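PDB 6ZXU: oxidoreductase, NAD-binding/iron-sulfur cluster-binding protein from Nitratireductor pacificus pht-3B, which acts as a catabolic reductive dehalogenase that carries cobalamin and two [4Fe-4S] clusters, and so probably removes halogen from organic substrates. Local coordinates for residues R82-F87 / Q348-N353; D173-E178 / G456-G461; R195-G200 / V236-Y241. All coordinates share one frame; numbering follows the deposited sequence.

Contact 1 of 3, residues R82-F87 / Q348-N353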
loop_
_atom_site.group_PDB
_atom_site.type_symbol
_atom_site.label_atom_id
_atom_site.label_comp_id
_atom_site.label_asym_id
_atom_site.label_seq_id
_atom_site.Cartn_x
_atom_site.Cartn_y
_atom_site.Cartn_z
ATOM N N ARG A 82 10.760 17.558 -4.156
ATOM C CA ARG A 82 10.562 18.654 -5.080
ATOM C C ARG A 82 9.452 18.323 -6.029
ATOM O O ARG A 82 8.715 19.172 -6.425
ATOM C CB ARG A 82 11.858 18.959 -5.838
ATOM C CG ARG A 82 12.928 19.686 -4.994
ATOM C CD ARG A 82 14.010 20.320 -5.874
ATOM N NE ARG A 82 14.752 19.288 -6.622
ATOM C CZ ARG A 82 15.804 18.609 -6.154
ATOM N NH1 ARG A 82 16.293 18.891 -4.933
ATOM N NH2 ARG A 82 16.384 17.657 -6.909
ATOM N N LEU A 83 9.389 17.066 -6.452
ATOM C CA LEU A 83 8.311 16.639 -7.299
ATOM C C LEU A 83 6.971 16.836 -6.608
ATOM O O LEU A 83 6.051 17.351 -7.193
ATOM C CB LEU A 83 8.494 15.184 -7.646
ATOM C CG LEU A 83 7.376 14.567 -8.433
ATOM C CD1 LEU A 83 7.366 15.195 -9.813
ATOM C CD2 LEU A 83 7.599 13.021 -8.516
ATOM N N PHE A 84 6.856 16.403 -5.350
ATOM C CA PHE A 84 5.591 16.510 -4.641
ATOM C C PHE A 84 5.186 17.946 -4.336
ATOM O O PHE A 84 4.005 18.234 -4.310
ATOM C CB PHE A 84 5.612 15.669 -3.332
ATOM C CG PHE A 84 5.876 14.210 -3.540
ATOM C CD1 PHE A 84 5.472 13.554 -4.716
ATOM C CD2 PHE A 84 6.434 13.443 -2.515
ATOM C CE1 PHE A 84 5.757 12.195 -4.906
ATOM C CE2 PHE A 84 6.680 12.094 -2.687
ATOM C CZ PHE A 84 6.363 11.459 -3.872
ATOM N N THR A 85 6.173 18.830 -4.156
ATOM C CA THR A 85 5.955 20.260 -4.069
ATOM C C THR A 85 5.120 20.917 -5.171
ATOM O O THR A 85 4.294 21.787 -4.902
ATOM C CB THR A 85 7.297 20.980 -3.994
ATOM O OG1 THR A 85 8.021 20.510 -2.849
ATOM C CG2 THR A 85 7.103 22.446 -3.924
ATOM N N ARG A 86 5.226 20.416 -6.398
ATOM C CA ARG A 86 4.422 20.905 -7.531
ATOM C C ARG A 86 2.945 20.694 -7.315
ATOM O O ARG A 86 2.122 21.289 -7.997
ATOM C CB ARG A 86 4.858 20.183 -8.844
ATOM C CG ARG A 86 6.391 20.233 -8.963
ATOM C CD ARG A 86 7.020 19.991 -10.311
ATOM N NE ARG A 86 6.484 18.860 -11.062
ATOM C CZ ARG A 86 5.609 18.936 -12.070
ATOM N NH1 ARG A 86 5.240 17.809 -12.707
ATOM N NH2 ARG A 86 5.088 20.117 -12.443
ATOM N N PHE A 87 2.562 19.843 -6.381
ATOM C CA PHE A 87 1.139 19.550 -6.233
ATOM C C PHE A 87 0.547 20.028 -4.861
ATOM O O PHE A 87 -0.579 19.628 -4.492
ATOM C CB PHE A 87 0.898 18.026 -6.428
ATOM C CG PHE A 87 1.559 17.479 -7.675
ATOM C CD1 PHE A 87 1.104 17.900 -8.923
ATOM C CD2 PHE A 87 2.655 16.669 -7.606
ATOM C CE1 PHE A 87 1.748 17.520 -10.082
ATOM C CE2 PHE A 87 3.264 16.246 -8.761
ATOM C CZ PHE A 87 2.815 16.662 -9.992
ATOM N N GLN A 348 -3.611 11.050 -7.824
ATOM C CA GLN A 348 -3.312 10.847 -9.225
ATOM C C GLN A 348 -2.094 11.619 -9.780
ATOM O O GLN A 348 -1.254 11.031 -10.450
ATOM C CB GLN A 348 -4.556 11.089 -10.029
ATOM C CG GLN A 348 -4.293 10.744 -11.500
ATOM C CD GLN A 348 -5.575 10.577 -12.301
ATOM O OE1 GLN A 348 -6.475 11.445 -12.296
ATOM N NE2 GLN A 348 -5.663 9.456 -13.026
ATOM N N PRO A 349 -1.994 12.924 -9.508
ATOM C CA PRO A 349 -0.836 13.673 -10.051
ATOM C C PRO A 349 0.515 13.139 -9.555
ATOM O O PRO A 349 1.478 13.098 -10.320
ATOM C CB PRO A 349 -1.045 15.109 -9.508
ATOM C CG PRO A 349 -2.515 15.190 -9.214
ATOM C CD PRO A 349 -2.948 13.815 -8.825
ATOM N N LEU A 350 0.576 12.706 -8.295
ATOM C CA LEU A 350 1.818 12.168 -7.762
ATOM C C LEU A 350 2.160 10.848 -8.464
ATOM O O LEU A 350 3.273 10.649 -8.935
ATOM C CB LEU A 350 1.740 11.936 -6.263
ATOM C CG LEU A 350 1.777 13.148 -5.324
ATOM C CD1 LEU A 350 0.514 13.957 -5.475
ATOM C CD2 LEU A 350 1.960 12.727 -3.831
ATOM N N ILE A 351 1.166 9.999 -8.627
ATOM C CA ILE A 351 1.321 8.717 -9.268
ATOM C C ILE A 351 1.799 8.912 -10.725
ATOM O O ILE A 351 2.754 8.303 -11.159
ATOM C CB ILE A 351 -0.017 7.904 -9.212
ATOM C CG1 ILE A 351 -0.275 7.403 -7.825
ATOM C CG2 ILE A 351 0.073 6.737 -10.171
ATOM C CD1 ILE A 351 -1.665 6.815 -7.654
ATOM N N GLN A 352 1.122 9.741 -11.474
ATOM C CA GLN A 352 1.481 9.894 -12.894
ATOM C C GLN A 352 2.845 10.523 -13.109
ATOM O O GLN A 352 3.575 10.166 -14.014
ATOM C CB GLN A 352 0.411 10.651 -13.640
ATOM C CG GLN A 352 -0.874 9.914 -13.837
ATOM C CD GLN A 352 -1.971 10.863 -14.405
ATOM O OE1 GLN A 352 -1.894 12.123 -14.292
ATOM N NE2 GLN A 352 -3.018 10.256 -15.006
ATOM N N ASN A 353 3.199 11.475 -12.297
ATOM C CA ASN A 353 4.439 12.166 -12.465
ATOM C C ASN A 353 5.632 11.536 -11.865
ATOM O O ASN A 353 6.727 12.061 -11.994
ATOM C CB ASN A 353 4.288 13.598 -12.014
ATOM C CG ASN A 353 3.388 14.379 -12.983
ATOM O OD1 ASN A 353 3.833 14.800 -14.057
ATOM N ND2 ASN A 353 2.103 14.513 -12.648
#

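Contact 2 of 3, residues D173-E178 / G456-G461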
loop_
_atom_site.group_PDB
_atom_site.type_symbol
_atom_site.label_atom_id
_atom_site.label_comp_id
_atom_site.label_asym_id
_atom_site.label_seq_id
_atom_site.Cartn_x
_atom_site.Cartn_y
_atom_site.Cartn_z
ATOM N N ASP A 173 10.606 14.802 5.595
ATOM C CA ASP A 173 10.016 15.890 4.775
ATOM C C ASP A 173 9.351 15.403 3.505
ATOM O O ASP A 173 8.277 15.888 3.117
ATOM C CB ASP A 173 11.051 16.987 4.444
ATOM C CG ASP A 173 11.282 17.963 5.584
ATOM O OD1 ASP A 173 10.492 17.999 6.587
ATOM O OD2 ASP A 173 12.285 18.693 5.514
ATOM N N MET A 174 10.018 14.511 2.787
ATOM C CA MET A 174 9.402 13.928 1.564
ATOM C C MET A 174 8.017 13.331 1.832
ATOM O O MET A 174 7.047 13.552 1.089
ATOM C CB MET A 174 10.350 12.837 0.972
ATOM C CG MET A 174 9.804 12.181 -0.263
ATOM S SD MET A 174 10.772 10.681 -0.724
ATOM C CE MET A 174 10.525 9.632 0.763
ATOM N N ARG A 175 7.922 12.529 2.865
ATOM C CA ARG A 175 6.653 11.926 3.232
ATOM C C ARG A 175 5.648 13.010 3.629
ATOM O O ARG A 175 4.502 12.898 3.297
ATOM C CB ARG A 175 6.911 10.910 4.346
ATOM C CG ARG A 175 5.704 10.165 4.832
ATOM C CD ARG A 175 5.009 9.318 3.806
ATOM N NE ARG A 175 5.972 8.621 2.907
ATOM C CZ ARG A 175 6.696 7.554 3.250
ATOM N NH1 ARG A 175 6.625 7.050 4.500
ATOM N NH2 ARG A 175 7.567 6.997 2.360
ATOM N N CYS A 176 6.093 14.095 4.290
ATOM C CA CYS A 176 5.205 15.218 4.655
ATOM C C CYS A 176 4.675 15.967 3.449
ATOM O O CYS A 176 3.486 16.247 3.365
ATOM C CB CYS A 176 5.891 16.153 5.597
ATOM S SG CYS A 176 6.057 15.469 7.236
ATOM N N ALA A 177 5.519 16.180 2.454
ATOM C CA ALA A 177 5.081 16.818 1.232
ATOM C C ALA A 177 4.096 15.975 0.501
ATOM O O ALA A 177 3.132 16.431 -0.027
ATOM C CB ALA A 177 6.278 17.081 0.376
ATOM N N GLU A 178 4.385 14.685 0.432
ATOM C CA GLU A 178 3.490 13.739 -0.196
ATOM C C GLU A 178 2.097 13.787 0.408
ATOM O O GLU A 178 1.087 13.940 -0.306
ATOM C CB GLU A 178 4.048 12.332 0.034
ATOM C CG GLU A 178 3.223 11.209 -0.579
ATOM C CD GLU A 178 3.173 9.952 0.332
ATOM O OE1 GLU A 178 4.207 9.239 0.502
ATOM O OE2 GLU A 178 2.084 9.651 0.923
ATOM N N GLY A 456 4.219 2.771 -2.527
ATOM C CA GLY A 456 5.217 1.853 -3.109
ATOM C C GLY A 456 6.119 2.517 -4.183
ATOM O O GLY A 456 7.306 2.354 -4.138
ATOM N N ALA A 457 5.501 3.196 -5.112
ATOM C CA ALA A 457 6.168 3.861 -6.210
ATOM C C ALA A 457 7.150 4.865 -5.708
ATOM O O ALA A 457 8.279 4.956 -6.219
ATOM C CB ALA A 457 5.209 4.500 -7.175
ATOM N N GLU A 458 6.795 5.603 -4.674
ATOM C CA GLU A 458 7.731 6.506 -4.003
ATOM C C GLU A 458 8.931 5.834 -3.415
ATOM O O GLU A 458 10.083 6.235 -3.623
ATOM C CB GLU A 458 6.971 7.303 -2.933
ATOM C CG GLU A 458 7.814 8.157 -1.994
ATOM C CD GLU A 458 6.911 8.693 -0.850
ATOM O OE1 GLU A 458 5.841 9.208 -1.157
ATOM O OE2 GLU A 458 7.243 8.665 0.329
ATOM N N ILE A 459 8.698 4.764 -2.642
ATOM C CA ILE A 459 9.758 4.041 -1.969
ATOM C C ILE A 459 10.709 3.377 -2.967
ATOM O O ILE A 459 11.938 3.506 -2.871
ATOM C CB ILE A 459 9.171 2.962 -0.978
ATOM C CG1 ILE A 459 8.471 3.707 0.198
ATOM C CG2 ILE A 459 10.257 1.961 -0.543
ATOM C CD1 ILE A 459 7.594 2.776 0.989
ATOM N N ALA A 460 10.143 2.750 -3.978
ATOM C CA ALA A 460 10.949 2.065 -4.955
ATOM C C ALA A 460 11.643 3.046 -5.897
ATOM O O ALA A 460 12.700 2.727 -6.384
ATOM C CB ALA A 460 10.121 1.053 -5.785
ATOM N N GLY A 461 11.044 4.173 -6.163
ATOM C CA GLY A 461 11.681 5.208 -6.971
ATOM C C GLY A 461 12.921 5.706 -6.302
ATOM O O GLY A 461 13.962 5.853 -6.921
#

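Contact 3 of 3, residues R195-G200 / V236-Y241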
loop_
_atom_site.group_PDB
_atom_site.type_symbol
_atom_site.label_atom_id
_atom_site.label_comp_id
_atom_site.label_asym_id
_atom_site.label_seq_id
_atom_site.Cartn_x
_atom_site.Cartn_y
_atom_site.Cartn_z
ATOM N N ARG A 195 -4.112 24.603 0.363
ATOM C CA ARG A 195 -2.722 24.658 0.005
ATOM C C ARG A 195 -1.922 23.839 1.025
ATOM O O ARG A 195 -2.166 23.924 2.247
ATOM C CB ARG A 195 -2.262 26.102 0.034
ATOM C CG ARG A 195 -0.772 26.376 0.003
ATOM C CD ARG A 195 -0.143 25.978 -1.271
ATOM N NE ARG A 195 1.023 26.782 -1.657
ATOM C CZ ARG A 195 2.272 26.671 -1.241
ATOM N NH1 ARG A 195 2.688 25.801 -0.328
ATOM N NH2 ARG A 195 3.189 27.502 -1.782
ATOM N N GLY A 196 -0.978 23.009 0.543
ATOM C CA GLY A 196 -0.131 22.210 1.383
ATOM C C GLY A 196 1.164 22.917 1.651
ATOM O O GLY A 196 1.615 23.749 0.854
ATOM N N HIS A 197 1.739 22.609 2.782
ATOM C CA HIS A 197 2.965 23.222 3.227
ATOM C C HIS A 197 3.840 22.222 3.890
ATOM O O HIS A 197 3.347 21.343 4.641
ATOM C CB HIS A 197 2.669 24.394 4.250
ATOM C CG HIS A 197 1.590 25.333 3.842
ATOM N ND1 HIS A 197 1.823 26.603 3.350
ATOM C CD2 HIS A 197 0.249 25.188 3.846
ATOM C CE1 HIS A 197 0.680 27.197 3.092
ATOM N NE2 HIS A 197 -0.294 26.368 3.397
ATOM N N PHE A 198 5.148 22.346 3.722
ATOM C CA PHE A 198 6.079 21.569 4.502
ATOM C C PHE A 198 7.374 22.340 4.470
ATOM O O PHE A 198 7.430 23.432 3.907
ATOM C CB PHE A 198 6.235 20.139 3.962
ATOM C CG PHE A 198 7.118 20.029 2.743
ATOM C CD1 PHE A 198 6.686 20.553 1.569
ATOM C CD2 PHE A 198 8.361 19.426 2.805
ATOM C CE1 PHE A 198 7.503 20.494 0.464
ATOM C CE2 PHE A 198 9.157 19.313 1.698
ATOM C CZ PHE A 198 8.749 19.919 0.537
ATOM N N SER A 199 8.369 21.842 5.157
ATOM C CA SER A 199 9.606 22.623 5.313
ATOM C C SER A 199 10.179 23.189 3.980
ATOM O O SER A 199 10.646 24.287 3.923
ATOM C CB SER A 199 10.631 21.759 5.972
ATOM O OG SER A 199 11.814 22.502 6.039
ATOM N N GLY A 200 10.183 22.360 2.938
ATOM C CA GLY A 200 10.644 22.716 1.639
ATOM C C GLY A 200 9.849 23.768 0.877
ATOM O O GLY A 200 10.409 24.389 -0.027
ATOM N N VAL A 236 1.366 20.720 6.754
ATOM C CA VAL A 236 0.153 21.522 7.032
ATOM C C VAL A 236 -0.652 21.645 5.755
ATOM O O VAL A 236 -0.118 21.759 4.648
ATOM C CB VAL A 236 0.506 22.920 7.556
ATOM C CG1 VAL A 236 -0.748 23.752 7.669
ATOM C CG2 VAL A 236 1.251 22.828 8.882
ATOM N N VAL A 237 -1.948 21.540 5.896
ATOM C CA VAL A 237 -2.851 21.961 4.845
ATOM C C VAL A 237 -3.684 23.145 5.399
ATOM O O VAL A 237 -4.416 23.003 6.388
ATOM C CB VAL A 237 -3.787 20.831 4.421
ATOM C CG1 VAL A 237 -4.766 21.313 3.383
ATOM C CG2 VAL A 237 -2.972 19.631 3.879
ATOM N N THR A 238 -3.593 24.320 4.746
ATOM C CA THR A 238 -4.388 25.461 5.115
ATOM C C THR A 238 -5.556 25.516 4.154
ATOM O O THR A 238 -5.435 25.187 2.958
ATOM C CB THR A 238 -3.617 26.790 5.057
ATOM O OG1 THR A 238 -3.100 26.978 3.721
ATOM C CG2 THR A 238 -2.498 26.789 6.056
ATOM N N THR A 239 -6.699 25.935 4.641
ATOM C CA THR A 239 -7.895 25.977 3.818
ATOM C C THR A 239 -8.966 26.884 4.454
ATOM O O THR A 239 -8.881 27.239 5.635
ATOM C CB THR A 239 -8.453 24.535 3.623
ATOM O OG1 THR A 239 -9.608 24.545 2.781
ATOM C CG2 THR A 239 -8.863 23.907 4.940
ATOM N N GLY A 240 -9.950 27.252 3.650
ATOM C CA GLY A 240 -11.157 27.920 4.104
ATOM C C GLY A 240 -12.291 26.937 4.335
ATOM O O GLY A 240 -13.352 27.327 4.821
ATOM N N TYR A 241 -12.076 25.650 4.024
ATOM C CA TYR A 241 -12.973 24.519 4.454
ATOM C C TYR A 241 -12.955 24.532 6.011
ATOM O O TYR A 241 -11.952 24.186 6.654
ATOM C CB TYR A 241 -12.381 23.187 3.919
ATOM C CG TYR A 241 -13.116 21.863 4.141
ATOM C CD1 TYR A 241 -14.352 21.669 3.660
ATOM C CD2 TYR A 241 -12.448 20.800 4.698
ATOM C CE1 TYR A 241 -14.976 20.445 3.735
ATOM C CE2 TYR A 241 -13.037 19.540 4.832
ATOM C CZ TYR A 241 -14.282 19.335 4.330
ATOM O OH TYR A 241 -14.888 18.074 4.439
#

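Contact 1 of 3, residues R82-F87 / Q348-N353
Phe84 and Phe87, three residues apart, both turn ring faces to aliphatic groups of helix 342-354, and these two CH-pi contacts show how a contact can form without any hydrogen bond across it. Over the Phe87 ring lies Pro349, whose CB is 3.9 Å from the ring centroid and displaced toward the CD1 side. The opposite face is taken by CB of Arg86, so the ring is sandwiched between a proline and its own neighbour. Phe84 receives CD2 of Leu350 at 4.1 Å from its ring centroid, the two side chains crossing at about a right angle. With CG anti to the carbonyl carbon (chi1 -59°), Phe84 brings a ring whose CB does not point straight across nearer to that methyl group.

Apolar packing fills in around the rings. Leu350 is shared, since CD1 lies 4.1 Å from CD2 of Phe87 while its other methyl serves Phe84. Leu83 adds CD1 at 4.1 Å from CB of Asn353.

One polar group, the Asn353 amide nitrogen, is tied within its own helix. ND2 donates to Pro349 O at 2.8 Å, nearly straight at 163°, and the backbone N of Asn353 uses the same oxygen. Held this way, the amide stands 32° from the Phe87 ring plane, with ND2 3.5 Å from CZ. Asn353 OD1 lies at the edge of the Arg86 guanidinium, near its plane, but at 3.6 Å from NH1 the approach is loose and no hydrogen bond forms. Beyond the contact, Ala177 and Glu178 of helix 168-190 pack on Phe84.

The chemistry therefore implies a join, between helix 74-85 with the residues just after it and helix 342-354, that rests mainly on apolar and CH-pi packing, with the Asn353 ND2 set obliquely beside an aromatic ring.

Contact 2 of 3, residues D173-E178 / G456-G461
Glu458 OE2 is gripped twice by Arg175, whose NH2 lies 2.6 Å away and whose NE lies 2.9 Å away. The guanidinium approaches side-on, with both nitrogens sent to this one oxygen, which lies close to the guanidinium plane. The two donors arrive differently: NE meets OE2 on the syn side, whereas NH2 comes from above the carboxylate plane. Both bonds are bent, that of NE the more so. NH2 also donates to the backbone O of Leu390, a second anchor for the guanidinium.

Long side chains are needed because helices 168-190 and 445-469 stand well apart, their short segments 12.2 Å from axis to axis and roughly antiparallel at 151°. Glu458 spans much of that gap as an extended chain, its CG anti to the backbone N (chi1 172°). Arg175 is instead bent at chi2 and chi3, which curls its end round to the glutamate. Apolar groups adjoin the pair: the Met174 and Glu458 side chains run toward each other from opposite directions, Met174 CE ending 3.4 Å from Glu458 OE2, and Ile459 CG1 lies 4.0 Å from Arg175 NH2.

Glu178 completes the salt-bridge network, but its strongest partner is Arg455, which takes OE2. The modelled OE1 sits too near Glu458 for its exact position to be trusted, and its link to Arg175 NE is weak.

Two acids and two arginines thus gather in a buried setting, with Met174, Ile459, Phe84 and Met354 around them. The arginine charges probably offset much of the acids' charge, which would favour holding the two helices together.

Contact 3 of 3, residues R195-G200 / V236-Y241
His197 and Thr238 meet through NE2 and OG1, 2.9 Å apart and nearly straight at 163°, a side-chain bond that either group could donate. It lies alongside an antiparallel ladder. Arg195 and Thr238 form one hydrogen-bonded pair, with Thr238 N 2.9 Å from Arg195 O and a return bond from Arg195 N. His197 and Val236 form the next, His197 N reaching Val236 O at 2.8 Å and Val236 N returning to His197 O at 3.0 Å. Between them Gly196 and Val237 are a non-hydrogen-bonded pair whose CA atoms come within 4.4 Å, and Val237 CA makes a CA-H...O contact with Arg195 O at 3.3 Å.

What places the imidazole is its first torsion. CG lies anti to the carbonyl carbon (chi1 -46°), which swings the ring across to the neighbouring strand until Val236 O and Thr238 OG1 both lie at its edge. The second ring nitrogen, ND1, is hydrogen-bonded to the backbone N of Gln203. Thr238 OG1 is also held by His140 ND1. An alanine in place of His197 is likely to leave Gln203 N without this acceptor and Thr238 OG1 with one fewer partner.

Farther out, Arg195 folds back so that NH1 donates to Gly196 O at 2.6 Å, while NH2 forms a salt bridge with Asp201. Gly196 also bonds through its backbone to Leu88.

The chemistry implies that strand 194-198, an outermost strand of a four-stranded antiparallel sheet, is joined to its neighbour both by the backbone ladder and by a histidine-threonine bond on one face, which His140 extends into a chain.

How the contacts relate
The three contacts form a series running from an outer strand of a sheet into the interior. Contacts 1 and 2 have centres 10 Å apart and share a wall: Leu350 CD2 packs 3.8 Å from Glu178 CG, and Phe84 CD2 lies 3.7 Å from Met174 O. Contacts 2 and 3 have centres about 18 Å apart, but helix 168-190 leads directly into strand 194-198, and Ala177 CB touches Phe198 CE1 at 3.6 Å. Contact 1, about 15 Å from contact 3 between centres, reaches it through Thr85 and Phe198. Contact 2 is not in the cofactor pocket, the side chain of Ile459 being about 13 Å from bound cobalamin; contacts 1 and 3 lie away from the known binding sites.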